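Local structure of extracellular sialidase/neuraminidase, putative (Aspergillus fumigatus, 2XZI) at residues I292-A297 with R303-R308; R322-A327 with R373-S378; S339-T344 with I349-E354. The protein acts as a secreted sialidase-family glycoside hydrolase, a KDNase that probably removes terminal deaminoneuraminic acid (KDN) from glycoconjugates. All blocks are in the same frame, centred on the assembly; numbering follows the deposited sequence. Where two conformers were deposited one is given.

Contact 1 (I292-A297 with R303-R308); sequences IFLNSA and RAMRVR. With KDM (deamino-alpha-neuraminic acid), chain D.
Ala297 turns its methyl toward two arginines of 303-308. Its CB sits 3.5 Å above the Arg306 guanidinium plane, toward the rim, while CB to Arg308 NH2 measures 3.6 Å from an oblique direction. Arg306 NH1 lies above one face of the Arg308 guanidinium, toward its rim, with the two planes well inclined to each other; the NH1 atoms of Arg306 and Arg308 bind Tyr320 O and Asn319 O respectively. Arg306 reaches this position by bending at chi2 and chi3 (99° and 66°). Two waters link Arg308 to Asn295 OD1; one of them, accepting from Arg308 NE at its edge, also donates to Arg306 O. Asn295 ND2 turns the other way, to Asp273 and Pro272.

The segments belong to a beta hairpin, the two middle strands of one four-stranded antiparallel blade in the six-bladed propeller characteristic of sialidases. Arg308 N to Phe293 O (2.8 Å) and Arg306 N to Asn295 O (2.9 Å) set the pairing, whereas Asn295 N to Arg306 O is weak.

The residues on the other face of the blade are largely apolar. Leu294 and Met305 cross at about a right angle, CD1 to CE 3.8 Å, and Ile292 and Val307 lie side by side, CG2 to CG2 3.5 Å. At the hairpin end, Ser296 OG accepts from Ala304 N (2.9 Å) and is also bonded to Ser301 O. In the same connection, the extended Arg303 chain carries NE to O4 of one of two bound deamino-alpha-neuraminic acids, 2.9 Å away and in the guanidinium plane, in a separate site lined also by Ser301, Arg302 and Asp356.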
loop_
_atom_site.group_PDB
_atom_site.type_symbol
_atom_site.label_atom_id
_atom_site.label_comp_id
_atom_site.label_asym_id
_atom_site.label_seq_id
_atom_site.Cartn_x
_atom_site.Cartn_y
_atom_site.Cartn_z
ATOM N N ILE A 292 -14.627 0.416 0.667
ATOM C CA ILE A 292 -14.026 1.391 -0.241
ATOM C C ILE A 292 -12.940 0.705 -1.085
ATOM O O ILE A 292 -12.183 -0.131 -0.588
ATOM C CB ILE A 292 -13.375 2.580 0.545
ATOM C CG1 ILE A 292 -14.213 3.047 1.757
ATOM C CG2 ILE A 292 -13.030 3.718 -0.424
ATOM C CD1 ILE A 292 -15.640 3.563 1.433
ATOM N N PHE A 293 -12.880 1.056 -2.370
ATOM C CA PHE A 293 -11.853 0.536 -3.276
ATOM C C PHE A 293 -11.217 1.679 -4.063
ATOM O O PHE A 293 -11.902 2.639 -4.433
ATOM C CB PHE A 293 -12.441 -0.503 -4.234
ATOM C CG PHE A 293 -11.416 -1.119 -5.136
ATOM C CD1 PHE A 293 -10.491 -2.036 -4.641
ATOM C CD2 PHE A 293 -11.346 -0.759 -6.483
ATOM C CE1 PHE A 293 -9.524 -2.601 -5.459
ATOM C CE2 PHE A 293 -10.371 -1.322 -7.318
ATOM C CZ PHE A 293 -9.454 -2.250 -6.799
ATOM N N LEU A 294 -9.911 1.575 -4.315
ATOM C CA LEU A 294 -9.173 2.583 -5.071
ATOM C C LEU A 294 -8.170 1.917 -5.997
ATOM O O LEU A 294 -7.379 1.072 -5.573
ATOM C CB LEU A 294 -8.417 3.491 -4.099
ATOM C CG LEU A 294 -7.523 4.595 -4.664
ATOM C CD1 LEU A 294 -8.225 5.563 -5.606
ATOM C CD2 LEU A 294 -6.940 5.353 -3.466
ATOM N N ASN A 295 -8.210 2.297 -7.274
ATOM C CA ASN A 295 -7.215 1.847 -8.252
ATOM C C ASN A 295 -7.289 2.776 -9.452
ATOM O O ASN A 295 -8.036 3.766 -9.437
ATOM C CB ASN A 295 -7.413 0.359 -8.656
ATOM C CG ASN A 295 -8.395 0.164 -9.824
ATOM O OD1 ASN A 295 -9.425 0.837 -9.910
ATOM N ND2 ASN A 295 -8.063 -0.773 -10.720
ATOM N N SER A 296 -6.475 2.492 -10.468
ATOM C CA SER A 296 -6.660 3.206 -11.722
ATOM C C SER A 296 -7.698 2.465 -12.553
ATOM O O SER A 296 -7.460 1.341 -13.006
ATOM C CB SER A 296 -5.361 3.323 -12.498
ATOM O OG SER A 296 -5.599 4.131 -13.649
ATOM N N ALA A 297 -8.844 3.108 -12.752
ATOM C CA ALA A 297 -10.016 2.506 -13.401
ATOM C C ALA A 297 -9.892 2.542 -14.921
ATOM O O ALA A 297 -10.660 3.222 -15.627
ATOM C CB ALA A 297 -11.268 3.223 -12.949
ATOM N N ARG A 303 -3.320 6.418 -14.935
ATOM C CA ARG A 303 -3.714 7.799 -14.666
ATOM C C ARG A 303 -5.231 7.981 -14.632
ATOM O O ARG A 303 -5.747 9.010 -15.076
ATOM C CB ARG A 303 -3.138 8.729 -15.735
ATOM C CG ARG A 303 -1.630 8.801 -15.745
ATOM C CD ARG A 303 -1.165 9.932 -16.645
ATOM N NE ARG A 303 0.285 9.907 -16.804
ATOM C CZ ARG A 303 0.968 10.627 -17.695
ATOM N NH1 ARG A 303 0.351 11.460 -18.529
ATOM N NH2 ARG A 303 2.289 10.511 -17.752
ATOM N N ALA A 304 -5.947 6.989 -14.132
ATOM C CA ALA A 304 -7.398 7.043 -14.073
ATOM C C ALA A 304 -7.881 6.733 -12.651
ATOM O O ALA A 304 -8.832 5.995 -12.462
ATOM C CB ALA A 304 -8.022 6.071 -15.091
ATOM N N MET A 305 -7.220 7.317 -11.655
ATOM C CA MET A 305 -7.502 6.968 -10.258
ATOM C C MET A 305 -8.949 7.253 -9.894
ATOM O O MET A 305 -9.455 8.348 -10.126
ATOM C CB MET A 305 -6.582 7.732 -9.293
ATOM C CG MET A 305 -5.087 7.407 -9.412
ATOM S SD MET A 305 -4.681 5.653 -9.440
ATOM C CE MET A 305 -5.193 5.133 -7.781
ATOM N N ARG A 306 -9.604 6.253 -9.304
ATOM C CA ARG A 306 -11.019 6.317 -8.986
ATOM C C ARG A 306 -11.250 5.646 -7.654
ATOM O O ARG A 306 -10.884 4.479 -7.489
ATOM C CB ARG A 306 -11.789 5.539 -10.043
ATOM C CG ARG A 306 -13.313 5.606 -9.914
ATOM C CD ARG A 306 -13.905 6.646 -10.869
ATOM N NE ARG A 306 -13.713 6.266 -12.270
ATOM C CZ ARG A 306 -14.426 5.338 -12.914
ATOM N NH1 ARG A 306 -15.408 4.672 -12.303
ATOM N NH2 ARG A 306 -14.139 5.064 -14.183
ATOM N N VAL A 307 -11.863 6.371 -6.726
ATOM C CA VAL A 307 -12.253 5.793 -5.437
ATOM C C VAL A 307 -13.737 5.431 -5.499
ATOM O O VAL A 307 -14.529 6.211 -6.031
ATOM C CB VAL A 307 -11.906 6.742 -4.253
ATOM C CG1 VAL A 307 -12.739 8.045 -4.282
ATOM C CG2 VAL A 307 -12.059 6.002 -2.932
ATOM N N ARG A 308 -14.100 4.260 -4.970
ATOM C CA ARG A 308 -15.452 3.721 -5.084
ATOM C C ARG A 308 -15.971 3.159 -3.776
ATOM O O ARG A 308 -15.178 2.779 -2.895
ATOM C CB ARG A 308 -15.454 2.555 -6.067
ATOM C CG ARG A 308 -14.926 2.872 -7.465
ATOM C CD ARG A 308 -14.885 1.560 -8.197
ATOM N NE ARG A 308 -14.218 1.567 -9.490
ATOM C CZ ARG A 308 -14.854 1.543 -10.656
ATOM N NH1 ARG A 308 -16.190 1.587 -10.696
ATOM N NH2 ARG A 308 -14.149 1.465 -11.779
HETATM C C2 KDM D . 2.185 5.294 -17.795
HETATM C C1 KDM D . 1.083 4.338 -17.281
HETATM C C3 KDM D . 1.967 6.734 -17.275
HETATM C C4 KDM D . 2.254 6.835 -15.763
HETATM C C5 KDM D . 3.616 6.214 -15.407
HETATM C C6 KDM D . 3.727 4.778 -15.965
HETATM C C7 KDM D . 5.030 3.973 -15.773
HETATM C C8 KDM D . 4.880 2.553 -16.382
HETATM C C9 KDM D . 6.156 1.682 -16.312
HETATM O O5 KDM D . 3.794 6.196 -13.981
HETATM O O1A KDM D . 1.437 3.183 -16.942
HETATM O O1B KDM D . -0.090 4.780 -17.238
HETATM O O4 KDM D . 2.221 8.215 -15.383
HETATM O O6 KDM D . 3.503 4.835 -17.409
HETATM O O7 KDM D . 6.128 4.656 -16.397
HETATM O O8 KDM D . 3.793 1.860 -15.753
HETATM O O9 KDM D . 6.944 1.988 -15.155
HETATM O O2 KDM D . 2.159 5.322 -19.230
HETATM O O HOH W 1 -11.545 -0.094 -11.546
HETATM O O HOH W 2 -11.507 2.064 -8.705
HETATM O O HOH W 3 -11.792 5.739 -15.707
#

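Contact 2 (R322-A327 with R373-S378)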
loop_
_atom_site.group_PDB
_atom_site.type_symbol
_atom_site.label_atom_id
_atom_site.label_comp_id
_atom_site.label_asym_id
_atom_site.label_seq_id
_atom_site.Cartn_x
_atom_site.Cartn_y
_atom_site.Cartn_z
ATOM N N ARG A 322 -15.740 8.311 -7.669
ATOM C CA ARG A 322 -15.281 9.621 -8.095
ATOM C C ARG A 322 -13.824 9.576 -8.557
ATOM O O ARG A 322 -12.977 8.938 -7.936
ATOM C CB ARG A 322 -15.471 10.656 -6.985
ATOM C CG ARG A 322 -15.304 12.086 -7.477
ATOM C CD ARG A 322 -15.858 13.112 -6.519
ATOM N NE ARG A 322 -15.956 14.403 -7.198
ATOM C CZ ARG A 322 -16.548 15.481 -6.697
ATOM N NH1 ARG A 322 -17.127 15.453 -5.504
ATOM N NH2 ARG A 322 -16.595 16.589 -7.435
ATOM N N LYS A 323 -13.547 10.255 -9.659
ATOM C CA LYS A 323 -12.182 10.411 -10.123
ATOM C C LYS A 323 -11.417 11.328 -9.204
ATOM O O LYS A 323 -11.883 12.420 -8.884
ATOM C CB LYS A 323 -12.151 11.026 -11.527
ATOM C CG LYS A 323 -12.814 10.203 -12.575
ATOM C CD LYS A 323 -12.703 10.939 -13.909
ATOM C CE LYS A 323 -13.370 10.178 -15.028
ATOM N NZ LYS A 323 -13.283 10.928 -16.323
ATOM N N LEU A 324 -10.215 10.905 -8.808
ATOM C CA LEU A 324 -9.362 11.787 -7.997
ATOM C C LEU A 324 -8.993 13.090 -8.719
ATOM O O LEU A 324 -8.758 14.116 -8.063
ATOM C CB LEU A 324 -8.090 11.090 -7.487
ATOM C CG LEU A 324 -8.331 9.850 -6.637
ATOM C CD1 LEU A 324 -7.033 9.390 -5.998
ATOM C CD2 LEU A 324 -9.422 10.053 -5.569
ATOM N N GLU A 325 -9.010 13.057 -10.055
ATOM C CA GLU A 325 -8.678 14.244 -10.834
ATOM C C GLU A 325 -9.717 15.365 -10.670
ATOM O O GLU A 325 -9.459 16.502 -11.037
ATOM C CB GLU A 325 -8.383 13.903 -12.310
ATOM C CG GLU A 325 -9.182 12.755 -12.910
ATOM C CD GLU A 325 -8.530 12.156 -14.154
ATOM O OE1 GLU A 325 -8.183 12.930 -15.075
ATOM O OE2 GLU A 325 -8.374 10.908 -14.214
ATOM N N ASP A 326 -10.873 15.055 -10.078
ATOM C CA ASP A 326 -11.857 16.095 -9.725
ATOM C C ASP A 326 -11.326 17.040 -8.643
ATOM O O ASP A 326 -11.837 18.153 -8.472
ATOM C CB ASP A 326 -13.164 15.483 -9.212
ATOM C CG ASP A 326 -13.966 14.762 -10.282
ATOM O OD1 ASP A 326 -13.537 14.705 -11.448
ATOM O OD2 ASP A 326 -15.052 14.252 -9.916
ATOM N N ALA A 327 -10.323 16.576 -7.894
ATOM C CA ALA A 327 -9.642 17.373 -6.882
ATOM C C ALA A 327 -8.134 17.282 -7.180
ATOM O O ALA A 327 -7.362 16.753 -6.385
ATOM C CB ALA A 327 -9.955 16.833 -5.483
ATOM N N ARG A 373 -4.086 12.527 0.355
ATOM C CA ARG A 373 -5.422 13.061 0.160
ATOM C C ARG A 373 -6.253 12.724 1.369
ATOM O O ARG A 373 -6.117 11.620 1.942
ATOM C CB ARG A 373 -6.091 12.415 -1.031
ATOM C CG ARG A 373 -5.473 12.744 -2.356
ATOM C CD ARG A 373 -6.255 12.106 -3.505
ATOM N NE ARG A 373 -5.863 12.717 -4.770
ATOM C CZ ARG A 373 -6.333 13.882 -5.211
ATOM N NH1 ARG A 373 -7.224 14.566 -4.505
ATOM N NH2 ARG A 373 -5.898 14.368 -6.368
ATOM N N ARG A 374 -7.118 13.667 1.745
ATOM C CA ARG A 374 -8.219 13.404 2.662
ATOM C C ARG A 374 -9.506 13.768 1.960
ATOM O O ARG A 374 -9.589 14.826 1.325
ATOM C CB ARG A 374 -8.071 14.221 3.938
ATOM C CG ARG A 374 -6.938 13.754 4.815
ATOM C CD ARG A 374 -6.396 14.830 5.776
ATOM N NE ARG A 374 -7.438 15.695 6.321
ATOM C CZ ARG A 374 -8.235 15.377 7.339
ATOM N NH1 ARG A 374 -8.100 14.209 7.962
ATOM N NH2 ARG A 374 -9.193 16.225 7.714
ATOM N N PHE A 375 -10.524 12.923 2.086
ATOM C CA PHE A 375 -11.845 13.260 1.571
ATOM C C PHE A 375 -12.868 12.493 2.362
ATOM O O PHE A 375 -12.556 11.450 2.935
ATOM C CB PHE A 375 -11.958 12.951 0.064
ATOM C CG PHE A 375 -11.422 11.599 -0.339
ATOM C CD1 PHE A 375 -12.200 10.473 -0.210
ATOM C CD2 PHE A 375 -10.147 11.468 -0.878
ATOM C CE1 PHE A 375 -11.719 9.231 -0.590
ATOM C CE2 PHE A 375 -9.663 10.226 -1.263
ATOM C CZ PHE A 375 -10.466 9.106 -1.119
ATOM N N ASN A 376 -14.086 13.014 2.438
ATOM C CA ASN A 376 -15.146 12.280 3.105
ATOM C C ASN A 376 -16.033 11.519 2.135
ATOM O O ASN A 376 -15.880 11.608 0.914
ATOM C CB ASN A 376 -15.956 13.168 4.057
ATOM C CG ASN A 376 -16.660 14.326 3.362
ATOM O OD1 ASN A 376 -16.581 14.513 2.137
ATOM N ND2 ASN A 376 -17.348 15.123 4.162
ATOM N N LEU A 377 -16.931 10.720 2.697
ATOM C CA LEU A 377 -17.857 9.937 1.888
ATOM C C LEU A 377 -18.703 10.859 1.026
ATOM O O LEU A 377 -18.961 10.555 -0.141
ATOM C CB LEU A 377 -18.747 9.068 2.772
ATOM C CG LEU A 377 -18.063 7.927 3.515
ATOM C CD1 LEU A 377 -19.071 7.346 4.491
ATOM C CD2 LEU A 377 -17.515 6.863 2.557
ATOM N N SER A 378 -19.123 11.992 1.595
ATOM C CA SER A 378 -19.895 12.972 0.838
ATOM C C SER A 378 -19.182 13.414 -0.432
ATOM O O SER A 378 -19.799 13.542 -1.471
ATOM C CB SER A 378 -20.164 14.202 1.678
ATOM O OG SER A 378 -20.832 15.151 0.878
#
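Hydrogen bonding between Arg373 and Ala327 carries the contact. NH2 and NH1 of Arg373 grip one acceptor, Ala327 O, at 2.8 Å and 2.9 Å, with N-H...O angles of 147° and 142°. The oxygen lies in the guanidinium plane, but seen from Ala327 both nitrogens approach from the same face of its carbonyl plane, NH2 the farther out of it. The Arg373 chain, extended from CG to NE, spans the gap from its strand to this oxygen.

Nonpolar packing covers the guanidinium. Leu324 CB lies over one face, 3.7 Å from the plane and toward the rim, and Leu324 CD1 rests 3.7 Å from Arg373 NE. Leu324 O also overlies that group, yet poor geometry rules out a bond to NH2; it accepts from Ala327 N instead, within the 3-10 turn 324-326. More loosely, Leu324 CD2 meets Phe375 CE2 at 4.3 Å.

Ionic pairing does not cross the contact: Arg322 pairs with Asp326 inside its own segment, and Arg373 NH2 bridges to Glu335 OE1. The contact joins the outermost strand region of one propeller blade to the next blade's strand 368-375. A buried guanidinium that holds one carbonyl oxygen end-on with both terminal nitrogens and pairs with a carboxylate is restrained in rotation, its charge probably well compensated.

Contact 3 (S339-T344 with I349-E354)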
loop_
_atom_site.group_PDB
_atom_site.type_symbol
_atom_site.label_atom_id
_atom_site.label_comp_id
_atom_site.label_asym_id
_atom_site.label_seq_id
_atom_site.Cartn_x
_atom_site.Cartn_y
_atom_site.Cartn_z
ATOM N N SER A 339 -1.558 2.875 -4.521
ATOM C CA SER A 339 -2.285 3.664 -3.542
ATOM C C SER A 339 -2.475 2.897 -2.244
ATOM O O SER A 339 -2.304 1.677 -2.198
ATOM C CB SER A 339 -3.651 4.067 -4.111
ATOM O OG SER A 339 -4.456 2.907 -4.290
ATOM N N SER A 340 -2.839 3.632 -1.191
ATOM C CA SER A 340 -3.134 3.053 0.117
ATOM C C SER A 340 -4.166 3.918 0.810
ATOM O O SER A 340 -4.101 5.145 0.714
ATOM C CB SER A 340 -1.863 2.956 0.965
ATOM O OG SER A 340 -2.090 2.242 2.170
ATOM N N MET A 341 -5.123 3.284 1.486
ATOM C CA MET A 341 -6.140 4.024 2.228
ATOM C C MET A 341 -6.254 3.615 3.687
ATOM O O MET A 341 -6.076 2.443 4.045
ATOM C CB MET A 341 -7.536 3.831 1.602
ATOM C CG MET A 341 -7.675 4.348 0.183
ATOM S SD MET A 341 -9.352 4.092 -0.419
ATOM C CE MET A 341 -9.394 2.298 -0.637
ATOM N N THR A 342 -6.614 4.596 4.502
ATOM C CA THR A 342 -6.974 4.389 5.905
ATOM C C THR A 342 -8.185 5.260 6.257
ATOM O O THR A 342 -8.496 6.233 5.568
ATOM C CB THR A 342 -5.798 4.689 6.856
ATOM O OG1 THR A 342 -6.135 4.244 8.180
ATOM C CG2 THR A 342 -5.506 6.176 6.889
ATOM N N LYS A 343 -8.885 4.894 7.328
ATOM C CA LYS A 343 -9.810 5.824 7.940
ATOM C C LYS A 343 -9.037 6.736 8.869
ATOM O O LYS A 343 -8.136 6.274 9.567
ATOM C CB LYS A 343 -10.859 5.073 8.750
ATOM C CG LYS A 343 -11.758 4.196 7.926
ATOM C CD LYS A 343 -12.903 3.647 8.752
ATOM C CE LYS A 343 -12.452 2.509 9.643
ATOM N NZ LYS A 343 -13.620 1.795 10.221
ATOM N N THR A 344 -9.381 8.018 8.879
ATOM C CA THR A 344 -8.770 8.966 9.811
ATOM C C THR A 344 -9.638 9.079 11.051
ATOM O O THR A 344 -10.796 8.636 11.063
ATOM C CB THR A 344 -8.654 10.380 9.205
ATOM O OG1 THR A 344 -9.967 10.926 9.007
ATOM C CG2 THR A 344 -7.897 10.356 7.876
ATOM N N ILE A 349 -11.563 9.570 4.750
ATOM C CA ILE A 349 -10.666 8.604 4.148
ATOM C C ILE A 349 -9.332 9.326 3.854
ATOM O O ILE A 349 -9.294 10.432 3.303
ATOM C CB ILE A 349 -11.288 7.991 2.868
ATOM C CG1 ILE A 349 -12.550 7.165 3.219
ATOM C CG2 ILE A 349 -10.289 7.099 2.137
ATOM C CD1 ILE A 349 -13.436 6.863 2.043
ATOM N N GLY A 350 -8.237 8.723 4.280
ATOM C CA GLY A 350 -6.920 9.232 3.971
ATOM C C GLY A 350 -6.281 8.294 2.984
ATOM O O GLY A 350 -6.238 7.094 3.214
ATOM N N ALA A 351 -5.808 8.840 1.871
ATOM C CA ALA A 351 -5.235 8.045 0.802
ATOM C C ALA A 351 -3.869 8.573 0.391
ATOM O O ALA A 351 -3.687 9.781 0.232
ATOM C CB ALA A 351 -6.176 8.010 -0.395
ATOM N N LEU A 352 -2.926 7.657 0.210
ATOM C CA LEU A 352 -1.660 7.952 -0.449
ATOM C C LEU A 352 -1.762 7.477 -1.875
ATOM O O LEU A 352 -2.259 6.383 -2.121
ATOM C CB LEU A 352 -0.503 7.233 0.250
ATOM C CG LEU A 352 -0.128 7.709 1.638
ATOM C CD1 LEU A 352 0.928 6.804 2.225
ATOM C CD2 LEU A 352 0.359 9.186 1.649
ATOM N N VAL A 353 -1.280 8.297 -2.809
ATOM C CA VAL A 353 -1.365 7.984 -4.239
ATOM C C VAL A 353 -0.063 8.399 -4.926
ATOM O O VAL A 353 0.402 9.540 -4.764
ATOM C CB VAL A 353 -2.563 8.707 -4.940
ATOM C CG1 VAL A 353 -2.777 8.148 -6.352
ATOM C CG2 VAL A 353 -3.858 8.591 -4.121
ATOM N N GLU A 354 0.519 7.471 -5.680
ATOM C CA GLU A 354 1.683 7.768 -6.500
ATOM C C GLU A 354 1.408 8.810 -7.574
ATOM O O GLU A 354 0.283 8.931 -8.076
ATOM C CB GLU A 354 2.181 6.498 -7.193
ATOM C CG GLU A 354 2.749 5.470 -6.246
ATOM C CD GLU A 354 3.417 4.304 -7.002
ATOM O OE1 GLU A 354 2.953 3.955 -8.106
ATOM O OE2 GLU A 354 4.392 3.729 -6.487
#
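Ile349 and Gly350 are the two residues most covered here: Ile349 meets the opposite strand through its side chain, on the face of Met341, and Gly350 through its backbone. Ile349 lies side by side with Met341, pointing the same way, with Ile349 CG2 4.1 Å from Met341 SD. Placing CG anti to the carbonyl carbon (chi1 -63°) sets the methionine chain beside Ala351 as well, CG to CB 4.0 Å.

Gly350 contributes backbone alone. Its N donates to Thr342 O at 2.8 Å with an N-H...O angle of 170°, and its O accepts from Thr342 N at the same length, which makes the two residues a hydrogen-bonded antiparallel pair. Thr344 CG2 comes down beside the glycine, 4.0 Å from Gly350 N; its OG1 is held by Asp346.

Next in extent come Ser340 and Leu352, which form a second hydrogen-bonded pair: Leu352 N to Ser340 O is 2.8 Å, with the donor in the carbonyl plane. Ser340 OG is engaged by Val43 N. The axes of the two strand segments approach to 4.6 Å, with their directions 169° apart, as expected of a beta hairpin within a propeller blade.

On the side of Met341 and Ile349 the hairpin faces strands 279-284 and 290-294 of one adjacent blade. On the side of Ser340, Thr342 and Leu352 it packs against strand 37-45 of another, while strand 368-375 continues the sheet beside 349-356.

In the fold
From the N terminus, contact 1 comes first, closing a short hairpin between 292-297 and 303-308. Contact 2 opens only afterwards: 322-327, which begins on the outer strand 322-323 of that same blade, borders 303-308 and meets 373-378 near the C terminus. The long loop so formed encloses contact 3, whose hairpin (339-344 with 349-354) is nested inside it. Strand 368-375 then pairs with 349-356, so contacts 2 and 3 share the blade that strand 12-18 completes. Contact 1 lies in the preceding blade, and its Ile292 and Leu294 pack on Met341 of contact 3. Two successive blades are thereby joined both through side-chain packing and through contact 2.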